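Local coordinates for ABC transporter sugar binding protein (Xanthomonas axonopodis pv. citri, PDB 3UOR) that probably captures maltose or related sugars in the periplasm for delivery to an ABC transporter, at residues 30-35 with 318-323; 42-47 with 60-65; 161-166 with 170-175. All blocks are in the same frame, centred on the assembly; numbering follows the deposited sequence.

Contact 1: 30-35 with 318-323; sequences TTVRFW and WKLIEY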
loop_
_atom_site.group_PDB
_atom_site.type_symbol
_atom_site.label_atom_id
_atom_site.label_comp_id
_atom_site.label_asym_id
_atom_site.label_seq_id
_atom_site.Cartn_x
_atom_site.Cartn_y
_atom_site.Cartn_z
ATOM N N THR A 30 -0.347 34.538 -5.471
ATOM C CA THR A 30 0.631 33.692 -4.767
ATOM C C THR A 30 0.796 32.337 -5.449
ATOM O O THR A 30 -0.161 31.570 -5.568
ATOM C CB THR A 30 0.241 33.394 -3.293
ATOM O OG1 THR A 30 0.014 34.607 -2.571
ATOM C CG2 THR A 30 1.357 32.620 -2.606
ATOM N N THR A 31 2.009 32.024 -5.881
ATOM C CA THR A 31 2.231 30.750 -6.547
ATOM C C THR A 31 2.828 29.694 -5.627
ATOM O O THR A 31 3.862 29.902 -4.994
ATOM C CB THR A 31 3.089 30.888 -7.809
ATOM O OG1 THR A 31 2.311 31.502 -8.844
ATOM C CG2 THR A 31 3.540 29.519 -8.291
ATOM N N VAL A 32 2.147 28.558 -5.571
ATOM C CA VAL A 32 2.591 27.388 -4.831
ATOM C C VAL A 32 3.059 26.306 -5.809
ATOM O O VAL A 32 2.384 26.014 -6.799
ATOM C CB VAL A 32 1.445 26.866 -3.943
ATOM C CG1 VAL A 32 1.659 25.430 -3.578
ATOM C CG2 VAL A 32 1.333 27.729 -2.699
ATOM N N ARG A 33 4.228 25.731 -5.551
ATOM C CA ARG A 33 4.718 24.641 -6.385
ATOM C C ARG A 33 4.448 23.281 -5.750
ATOM O O ARG A 33 4.923 22.970 -4.652
ATOM C CB ARG A 33 6.194 24.814 -6.722
ATOM C CG ARG A 33 6.457 25.984 -7.662
ATOM C CD ARG A 33 7.922 26.050 -8.036
ATOM N NE ARG A 33 8.775 26.000 -6.850
ATOM C CZ ARG A 33 9.733 25.100 -6.647
ATOM N NH1 ARG A 33 9.985 24.164 -7.562
ATOM N NH2 ARG A 33 10.446 25.145 -5.527
ATOM N N PHE A 34 3.681 22.482 -6.478
ATOM C CA PHE A 34 3.185 21.190 -6.022
ATOM C C PHE A 34 3.727 20.095 -6.947
ATOM O O PHE A 34 3.386 20.048 -8.127
ATOM C CB PHE A 34 1.651 21.226 -6.063
ATOM C CG PHE A 34 0.987 19.934 -5.693
ATOM C CD1 PHE A 34 1.665 18.950 -4.995
ATOM C CD2 PHE A 34 -0.334 19.716 -6.031
ATOM C CE1 PHE A 34 1.039 17.758 -4.654
ATOM C CE2 PHE A 34 -0.967 18.536 -5.693
ATOM C CZ PHE A 34 -0.278 17.551 -4.999
ATOM N N TRP A 35 4.588 19.235 -6.417
ATOM C CA TRP A 35 5.110 18.108 -7.189
ATOM C C TRP A 35 4.320 16.840 -6.892
ATOM O O TRP A 35 4.095 16.506 -5.734
ATOM C CB TRP A 35 6.567 17.846 -6.850
ATOM C CG TRP A 35 7.507 18.889 -7.296
ATOM C CD1 TRP A 35 7.204 20.083 -7.885
ATOM C CD2 TRP A 35 8.934 18.843 -7.187
ATOM N NE1 TRP A 35 8.361 20.785 -8.150
ATOM C CE2 TRP A 35 9.434 20.040 -7.730
ATOM C CE3 TRP A 35 9.837 17.901 -6.678
ATOM C CZ2 TRP A 35 10.798 20.320 -7.780
ATOM C CZ3 TRP A 35 11.181 18.174 -6.733
ATOM C CH2 TRP A 35 11.652 19.377 -7.276
ATOM N N TRP A 318 -0.816 24.817 3.048
ATOM C CA TRP A 318 -1.719 24.049 3.877
ATOM C C TRP A 318 -3.134 24.041 3.302
ATOM O O TRP A 318 -3.804 23.017 3.318
ATOM C CB TRP A 318 -1.772 24.574 5.305
ATOM C CG TRP A 318 -2.912 23.939 6.020
ATOM C CD1 TRP A 318 -4.090 24.525 6.383
ATOM C CD2 TRP A 318 -3.017 22.562 6.398
ATOM N NE1 TRP A 318 -4.914 23.599 6.991
ATOM C CE2 TRP A 318 -4.274 22.389 7.013
ATOM C CE3 TRP A 318 -2.158 21.461 6.296
ATOM C CZ2 TRP A 318 -4.693 21.160 7.522
ATOM C CZ3 TRP A 318 -2.575 20.245 6.797
ATOM C CH2 TRP A 318 -3.833 20.104 7.404
ATOM N N LYS A 319 -3.602 25.182 2.810
ATOM C CA LYS A 319 -4.966 25.248 2.265
ATOM C C LYS A 319 -5.147 24.267 1.114
ATOM O O LYS A 319 -6.198 23.645 0.976
ATOM C CB LYS A 319 -5.319 26.669 1.796
ATOM C CG LYS A 319 -5.510 27.683 2.924
ATOM C CD LYS A 319 -5.787 29.069 2.346
ATOM C CE LYS A 319 -6.026 30.127 3.426
ATOM N NZ LYS A 319 -7.443 30.140 3.886
ATOM N N LEU A 320 -4.126 24.137 0.278
ATOM C CA LEU A 320 -4.192 23.187 -0.818
ATOM C C LEU A 320 -4.336 21.757 -0.285
ATOM O O LEU A 320 -5.102 20.954 -0.825
ATOM C CB LEU A 320 -2.960 23.306 -1.714
ATOM C CG LEU A 320 -2.778 22.152 -2.684
ATOM C CD1 LEU A 320 -3.961 22.037 -3.614
ATOM C CD2 LEU A 320 -1.495 22.328 -3.466
ATOM N N ILE A 321 -3.623 21.443 0.789
ATOM C CA ILE A 321 -3.633 20.078 1.308
ATOM C C ILE A 321 -4.974 19.780 1.949
ATOM O O ILE A 321 -5.522 18.675 1.825
ATOM C CB ILE A 321 -2.516 19.838 2.329
ATOM C CG1 ILE A 321 -1.158 19.758 1.627
ATOM C CG2 ILE A 321 -2.748 18.535 3.059
ATOM C CD1 ILE A 321 -0.023 19.483 2.574
ATOM N N GLU A 322 -5.503 20.794 2.616
ATOM C CA GLU A 322 -6.789 20.713 3.267
ATOM C C GLU A 322 -7.869 20.478 2.232
ATOM O O GLU A 322 -8.746 19.646 2.438
ATOM C CB GLU A 322 -7.065 22.010 4.021
ATOM C CG GLU A 322 -8.187 21.892 5.015
ATOM C CD GLU A 322 -8.427 23.194 5.757
ATOM O OE1 GLU A 322 -8.905 24.155 5.123
ATOM O OE2 GLU A 322 -8.142 23.250 6.965
ATOM N N TYR A 323 -7.796 21.206 1.118
ATOM C CA TYR A 323 -8.740 21.034 0.011
ATOM C C TYR A 323 -8.726 19.583 -0.470
ATOM O O TYR A 323 -9.779 18.967 -0.649
ATOM C CB TYR A 323 -8.395 21.979 -1.145
ATOM C CG TYR A 323 -9.199 21.749 -2.410
ATOM C CD1 TYR A 323 -10.451 22.325 -2.583
ATOM C CD2 TYR A 323 -8.695 20.963 -3.435
ATOM C CE1 TYR A 323 -11.182 22.110 -3.745
ATOM C CE2 TYR A 323 -9.415 20.735 -4.594
ATOM C CZ TYR A 323 -10.653 21.306 -4.746
ATOM O OH TYR A 323 -11.354 21.065 -5.908
#
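Leu320 reaches from helix 314-324 to the side chains of Phe34 and Val32 on strand 30-36. Its CB points toward the strand. CG lies anti to the backbone N (chi1 166°), and the branch ends in two methyls. CD2 is the methyl that touches both strand residues. Its nearest partner is Phe34 CD2, at 3.8 Å. It lies 4.1 Å from Phe34 CG, so it meets the ring near its root. This approach to the ring is oblique. The two side chains cross at about a right angle. Leu320 CD2 is also 4.4 Å from Val32 CG1, a looser touch. Val60 of the neighbouring strand 58-64 packs against Leu320 too. All three residues are buried and the contact is purely apolar. Neighbouring strands of this sheet run in the order 58-64, 30-36, 86-90, 303-307, 134-150, with 303-307 antiparallel to both its neighbours. This is the strand order of type II periplasmic binding proteins, the class of the maltose-binding proteins. Helix 314-324 packs on one face of that sheet. Val32 also touches Ala316 and Ser317 of this helix, and Phe34 touches Leu324. On the strand, Val32 and Phe34 point toward the helix and Arg33 between them points away. Ile321, next to Leu320, packs instead on Leu305 and Ile307 of strand 303-307.

Contact 2: 42-47 with 60-65; sequences EVVAEL and VDVQNI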
loop_
_atom_site.group_PDB
_atom_site.type_symbol
_atom_site.label_atom_id
_atom_site.label_comp_id
_atom_site.label_asym_id
_atom_site.label_seq_id
_atom_site.Cartn_x
_atom_site.Cartn_y
_atom_site.Cartn_z
ATOM N N GLU A 42 -1.540 14.003 -13.048
ATOM C CA GLU A 42 -2.464 14.396 -14.108
ATOM C C GLU A 42 -3.845 14.677 -13.538
ATOM O O GLU A 42 -4.469 15.697 -13.837
ATOM C CB GLU A 42 -2.606 13.286 -15.146
ATOM C CG GLU A 42 -1.359 12.934 -15.922
ATOM C CD GLU A 42 -1.620 11.799 -16.904
ATOM O OE1 GLU A 42 -2.732 11.751 -17.481
ATOM O OE2 GLU A 42 -0.721 10.950 -17.092
ATOM N N VAL A 43 -4.327 13.746 -12.729
ATOM C CA VAL A 43 -5.645 13.865 -12.152
ATOM C C VAL A 43 -5.710 15.004 -11.135
ATOM O O VAL A 43 -6.628 15.822 -11.182
ATOM C CB VAL A 43 -6.084 12.539 -11.518
ATOM C CG1 VAL A 43 -7.459 12.675 -10.915
ATOM C CG2 VAL A 43 -6.076 11.449 -12.564
ATOM N N VAL A 44 -4.738 15.087 -10.228
ATOM C CA VAL A 44 -4.797 16.157 -9.232
ATOM C C VAL A 44 -4.731 17.530 -9.903
ATOM O O VAL A 44 -5.238 18.503 -9.359
ATOM C CB VAL A 44 -3.726 16.047 -8.122
ATOM C CG1 VAL A 44 -2.372 16.577 -8.615
ATOM C CG2 VAL A 44 -4.173 16.836 -6.881
ATOM N N ALA A 45 -4.119 17.615 -11.085
ATOM C CA ALA A 45 -4.083 18.892 -11.803
ATOM C C ALA A 45 -5.495 19.335 -12.199
ATOM O O ALA A 45 -5.790 20.530 -12.209
ATOM C CB ALA A 45 -3.175 18.814 -13.028
ATOM N N GLU A 46 -6.374 18.384 -12.512
ATOM C CA GLU A 46 -7.761 18.737 -12.839
ATOM C C GLU A 46 -8.425 19.306 -11.601
ATOM O O GLU A 46 -9.147 20.305 -11.658
ATOM C CB GLU A 46 -8.556 17.517 -13.265
ATOM C CG GLU A 46 -8.075 16.859 -14.519
ATOM C CD GLU A 46 -8.895 15.632 -14.833
ATOM O OE1 GLU A 46 -8.283 14.601 -15.170
ATOM O OE2 GLU A 46 -10.142 15.694 -14.717
ATOM N N LEU A 47 -8.177 18.638 -10.480
ATOM C CA LEU A 47 -8.778 19.007 -9.214
ATOM C C LEU A 47 -8.338 20.392 -8.777
ATOM O O LEU A 47 -9.138 21.137 -8.230
ATOM C CB LEU A 47 -8.446 17.975 -8.132
ATOM C CG LEU A 47 -9.249 16.669 -8.140
ATOM C CD1 LEU A 47 -9.347 16.097 -9.521
ATOM C CD2 LEU A 47 -8.603 15.673 -7.212
ATOM N N VAL A 60 -1.586 27.426 -8.338
ATOM C CA VAL A 60 -0.907 26.174 -8.045
ATOM C C VAL A 60 -0.209 25.650 -9.294
ATOM O O VAL A 60 -0.854 25.349 -10.302
ATOM C CB VAL A 60 -1.881 25.099 -7.548
ATOM C CG1 VAL A 60 -1.113 23.835 -7.235
ATOM C CG2 VAL A 60 -2.656 25.593 -6.327
ATOM N N ASP A 61 1.111 25.552 -9.223
ATOM C CA ASP A 61 1.882 25.029 -10.331
ATOM C C ASP A 61 2.139 23.552 -10.095
ATOM O O ASP A 61 2.988 23.183 -9.280
ATOM C CB ASP A 61 3.202 25.791 -10.465
ATOM C CG ASP A 61 4.142 25.158 -11.473
ATOM O OD1 ASP A 61 3.662 24.449 -12.386
ATOM O OD2 ASP A 61 5.368 25.366 -11.345
ATOM N N VAL A 62 1.394 22.705 -10.796
ATOM C CA VAL A 62 1.543 21.262 -10.629
ATOM C C VAL A 62 2.579 20.690 -11.595
ATOM O O VAL A 62 2.468 20.848 -12.812
ATOM C CB VAL A 62 0.204 20.515 -10.795
ATOM C CG1 VAL A 62 0.415 19.018 -10.642
ATOM C CG2 VAL A 62 -0.810 21.004 -9.773
ATOM N N GLN A 63 3.595 20.041 -11.039
ATOM C CA GLN A 63 4.632 19.398 -11.834
ATOM C C GLN A 63 4.480 17.896 -11.708
ATOM O O GLN A 63 4.361 17.364 -10.598
ATOM C CB GLN A 63 6.027 19.807 -11.352
ATOM C CG GLN A 63 6.514 21.149 -11.869
ATOM C CD GLN A 63 7.044 21.059 -13.288
ATOM O OE1 GLN A 63 6.341 21.380 -14.249
ATOM N NE2 GLN A 63 8.289 20.607 -13.426
ATOM N N ASN A 64 4.482 17.219 -12.852
ATOM C CA ASN A 64 4.390 15.764 -12.895
ATOM C C ASN A 64 5.774 15.158 -12.983
ATOM O O ASN A 64 6.430 15.230 -14.019
ATOM C CB ASN A 64 3.543 15.313 -14.091
ATOM C CG ASN A 64 3.414 13.797 -14.189
ATOM O OD1 ASN A 64 4.226 13.046 -13.646
ATOM N ND2 ASN A 64 2.391 13.345 -14.895
ATOM N N ILE A 65 6.216 14.563 -11.885
ATOM C CA ILE A 65 7.514 13.910 -11.841
ATOM C C ILE A 65 7.323 12.413 -11.888
ATOM O O ILE A 65 6.502 11.877 -11.161
ATOM C CB ILE A 65 8.246 14.265 -10.561
ATOM C CG1 ILE A 65 8.217 15.777 -10.380
ATOM C CG2 ILE A 65 9.663 13.722 -10.600
ATOM C CD1 ILE A 65 8.942 16.234 -9.190
#
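Helix 42-47 and strand 60-64 run nearly antiparallel, with 169° between their directions and axes 8.8 Å apart at closest approach. They belong to the beta-alpha-beta unit formed by strand 30-36, helix 39-52 and strand 58-64. The helix crosses over to bring the second strand in parallel beside the first. The backbones come near at Ala45 and Val62, whose CA atoms are 6.2 Å apart. Val62 points toward the helix and meets it with one methyl, CG1. This methyl lies 4.2 Å from Val44 CG1 and 4.3 Å from Ala45 CB. Val48, on the same helix, also packs on Val62. Val44 is buried and also touches Phe34 and Leu324, so it leads from this contact into the interior. Glu42 and Asn64 meet nearer the surface, and both are exposed. Glu42 starts away from the strand. Asn64 starts toward the helix, with CG anti to the backbone N (chi1 180°). The carboxylate and amide planes are 34° apart. Asn64 OD1 accepts a hydrogen bond from Gly38 N, just before the helix, while Asn64 ND2 lies 3.9 Å from the aliphatic CG of Glu42.

Contact 3: 161-166 with 170-175; sequences QMPKTW and EQVMAA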
loop_
_atom_site.group_PDB
_atom_site.type_symbol
_atom_site.label_atom_id
_atom_site.label_comp_id
_atom_site.label_asym_id
_atom_site.label_seq_id
_atom_site.Cartn_x
_atom_site.Cartn_y
_atom_site.Cartn_z
ATOM N N GLN A 161 -19.572 -17.800 -0.024
ATOM C CA GLN A 161 -18.833 -16.867 0.832
ATOM C C GLN A 161 -17.338 -16.953 0.537
ATOM O O GLN A 161 -16.787 -18.045 0.346
ATOM C CB GLN A 161 -19.026 -17.241 2.310
ATOM C CG GLN A 161 -20.476 -17.363 2.761
ATOM C CD GLN A 161 -21.262 -16.128 2.447
ATOM O OE1 GLN A 161 -21.058 -15.073 3.057
ATOM N NE2 GLN A 161 -22.170 -16.240 1.479
ATOM N N MET A 162 -16.670 -15.809 0.501
ATOM C CA MET A 162 -15.218 -15.822 0.463
ATOM C C MET A 162 -14.745 -16.177 1.865
ATOM O O MET A 162 -15.441 -15.907 2.838
ATOM C CB MET A 162 -14.653 -14.475 -0.003
ATOM C CG MET A 162 -14.706 -14.275 -1.507
ATOM S SD MET A 162 -13.548 -15.349 -2.372
ATOM C CE MET A 162 -12.089 -14.294 -2.262
ATOM N N PRO A 163 -13.571 -16.825 1.963
ATOM C CA PRO A 163 -12.926 -17.215 3.230
ATOM C C PRO A 163 -12.509 -15.992 4.032
ATOM O O PRO A 163 -12.186 -14.975 3.410
ATOM C CB PRO A 163 -11.660 -17.952 2.769
ATOM C CG PRO A 163 -11.384 -17.388 1.376
ATOM C CD PRO A 163 -12.763 -17.189 0.786
ATOM N N LYS A 164 -12.513 -16.079 5.364
ATOM C CA LYS A 164 -12.070 -14.954 6.186
ATOM C C LYS A 164 -10.898 -15.325 7.068
ATOM O O LYS A 164 -10.185 -14.442 7.551
ATOM C CB LYS A 164 -13.205 -14.415 7.068
ATOM C CG LYS A 164 -14.404 -13.890 6.293
ATOM C CD LYS A 164 -15.432 -13.261 7.239
ATOM C CE LYS A 164 -16.578 -12.648 6.449
ATOM N NZ LYS A 164 -17.317 -11.638 7.261
ATOM N N THR A 165 -10.716 -16.624 7.306
ATOM C CA THR A 165 -9.557 -17.083 8.045
ATOM C C THR A 165 -8.574 -17.770 7.102
ATOM O O THR A 165 -8.948 -18.275 6.044
ATOM C CB THR A 165 -9.941 -18.080 9.125
ATOM O OG1 THR A 165 -10.238 -19.333 8.501
ATOM C CG2 THR A 165 -11.177 -17.589 9.893
ATOM N N TRP A 166 -7.312 -17.803 7.504
ATOM C CA TRP A 166 -6.311 -18.588 6.798
ATOM C C TRP A 166 -6.766 -20.016 6.514
ATOM O O TRP A 166 -6.702 -20.469 5.365
ATOM C CB TRP A 166 -5.009 -18.593 7.581
ATOM C CG TRP A 166 -4.198 -17.305 7.412
ATOM C CD1 TRP A 166 -4.630 -16.116 6.881
ATOM C CD2 TRP A 166 -2.836 -17.097 7.804
ATOM N NE1 TRP A 166 -3.617 -15.186 6.918
ATOM C CE2 TRP A 166 -2.504 -15.764 7.473
ATOM C CE3 TRP A 166 -1.859 -17.915 8.400
ATOM C CZ2 TRP A 166 -1.225 -15.228 7.707
ATOM C CZ3 TRP A 166 -0.592 -17.384 8.635
ATOM C CH2 TRP A 166 -0.286 -16.055 8.287
ATOM N N GLU A 170 -7.369 -21.857 2.924
ATOM C CA GLU A 170 -6.708 -23.077 2.447
ATOM C C GLU A 170 -7.716 -24.103 1.905
ATOM O O GLU A 170 -7.524 -24.671 0.821
ATOM C CB GLU A 170 -5.840 -23.688 3.554
ATOM C CG GLU A 170 -4.736 -22.743 4.006
ATOM C CD GLU A 170 -3.639 -23.467 4.772
ATOM O OE1 GLU A 170 -3.909 -24.539 5.348
ATOM O OE2 GLU A 170 -2.501 -22.962 4.805
ATOM N N GLN A 171 -8.798 -24.326 2.645
ATOM C CA GLN A 171 -9.841 -25.255 2.202
ATOM C C GLN A 171 -10.505 -24.799 0.905
ATOM O O GLN A 171 -10.726 -25.602 0.016
ATOM C CB GLN A 171 -10.889 -25.450 3.286
ATOM C CG GLN A 171 -10.330 -26.120 4.507
ATOM C CD GLN A 171 -9.909 -27.531 4.189
ATOM O OE1 GLN A 171 -10.647 -28.272 3.536
ATOM N NE2 GLN A 171 -8.713 -27.909 4.625
ATOM N N VAL A 172 -10.815 -23.509 0.790
ATOM C CA VAL A 172 -11.408 -22.994 -0.451
ATOM C C VAL A 172 -10.436 -23.177 -1.625
ATOM O O VAL A 172 -10.813 -23.621 -2.710
ATOM C CB VAL A 172 -11.778 -21.499 -0.343
ATOM C CG1 VAL A 172 -12.132 -20.960 -1.715
ATOM C CG2 VAL A 172 -12.936 -21.295 0.648
ATOM N N MET A 173 -9.171 -22.840 -1.408
ATOM C CA MET A 173 -8.192 -23.001 -2.481
ATOM C C MET A 173 -8.052 -24.464 -2.882
ATOM O O MET A 173 -7.952 -24.775 -4.063
ATOM C CB MET A 173 -6.832 -22.385 -2.122
ATOM C CG MET A 173 -6.858 -20.838 -2.144
ATOM S SD MET A 173 -5.239 -20.116 -1.817
ATOM C CE MET A 173 -4.927 -20.649 -0.126
ATOM N N ALA A 174 -8.052 -25.364 -1.911
ATOM C CA ALA A 174 -7.924 -26.788 -2.249
ATOM C C ALA A 174 -9.165 -27.199 -3.037
ATOM O O ALA A 174 -9.084 -27.978 -3.984
ATOM C CB ALA A 174 -7.769 -27.638 -0.997
ATOM N N ALA A 175 -10.315 -26.633 -2.671
ATOM C CA ALA A 175 -11.564 -27.005 -3.328
ATOM C C ALA A 175 -11.553 -26.529 -4.789
ATOM O O ALA A 175 -12.018 -27.227 -5.692
ATOM C CB ALA A 175 -12.778 -26.452 -2.563
#
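Segment 161-166 is an irregular approach to helix 166-180 that passes alongside the first turns of that helix, with the CA atoms of Pro163 and Val172 7.0 Å apart. The two segments meet at two places. One is apolar. Val172 points toward the loop, and its CG2 lies 4.1 Å from Pro163 CD and 4.2 Å from Pro163 CB. A single methyl thus sits over one face of the proline ring, toward its CB-CG-CD side. The side chains cross at about a right angle. Val172 CG1 is anti to the backbone N (chi1 169°), and this leaves CG2 beside the N as the methyl that meets the proline. Both residues are buried. The other place is the start of the helix itself. Glu170 N donates to Trp166 O at 2.9 Å, a regular helical bond four residues back. The N-H...O angle is 156°, so the bond is fairly straight. The aliphatic part of the Glu170 side chain lies near the same oxygen. Its CG lies beside the backbone N (chi1 -61°), which brings Glu170 CG to 3.3 Å from Trp166 O. Beyond CG the glutamate chain is extended. Thr165 is the N-cap, and its OG1 accepts from Glu168 N in the first turn. The loop is therefore tied to the helix by a capped N terminus as well as by packing. The indole of Trp166 leads away from segment 170-175, stacks with Phe229, and donates through NE1 to Gln203 OE1. Around the contact, Glu170 packs on Phe229 and Asn232 of helix 221-235, and Leu154 of helix 151-156 touches Val172.

Overall arrangement
From the N terminus, strand 30-36 opens contact 1. Helix 39-52 follows, and contact 2 closes a short loop when strand 58-64 returns. Contact 3 then closes a much shorter loop at the start of helix 166-180. Contact 1 closes last, when helix 314-324 packs on the first strand, with 282 residues between the two segments. Contacts 2 and 3 lie in series, and both nest inside contact 1. Contacts 1 and 2 share one sheet through neighbouring strands, with centres about 11 Å apart. Contact 3 lies on the opposite side of the chain's centre, about 46 Å from contact 1 between centres, probably in the other lobe.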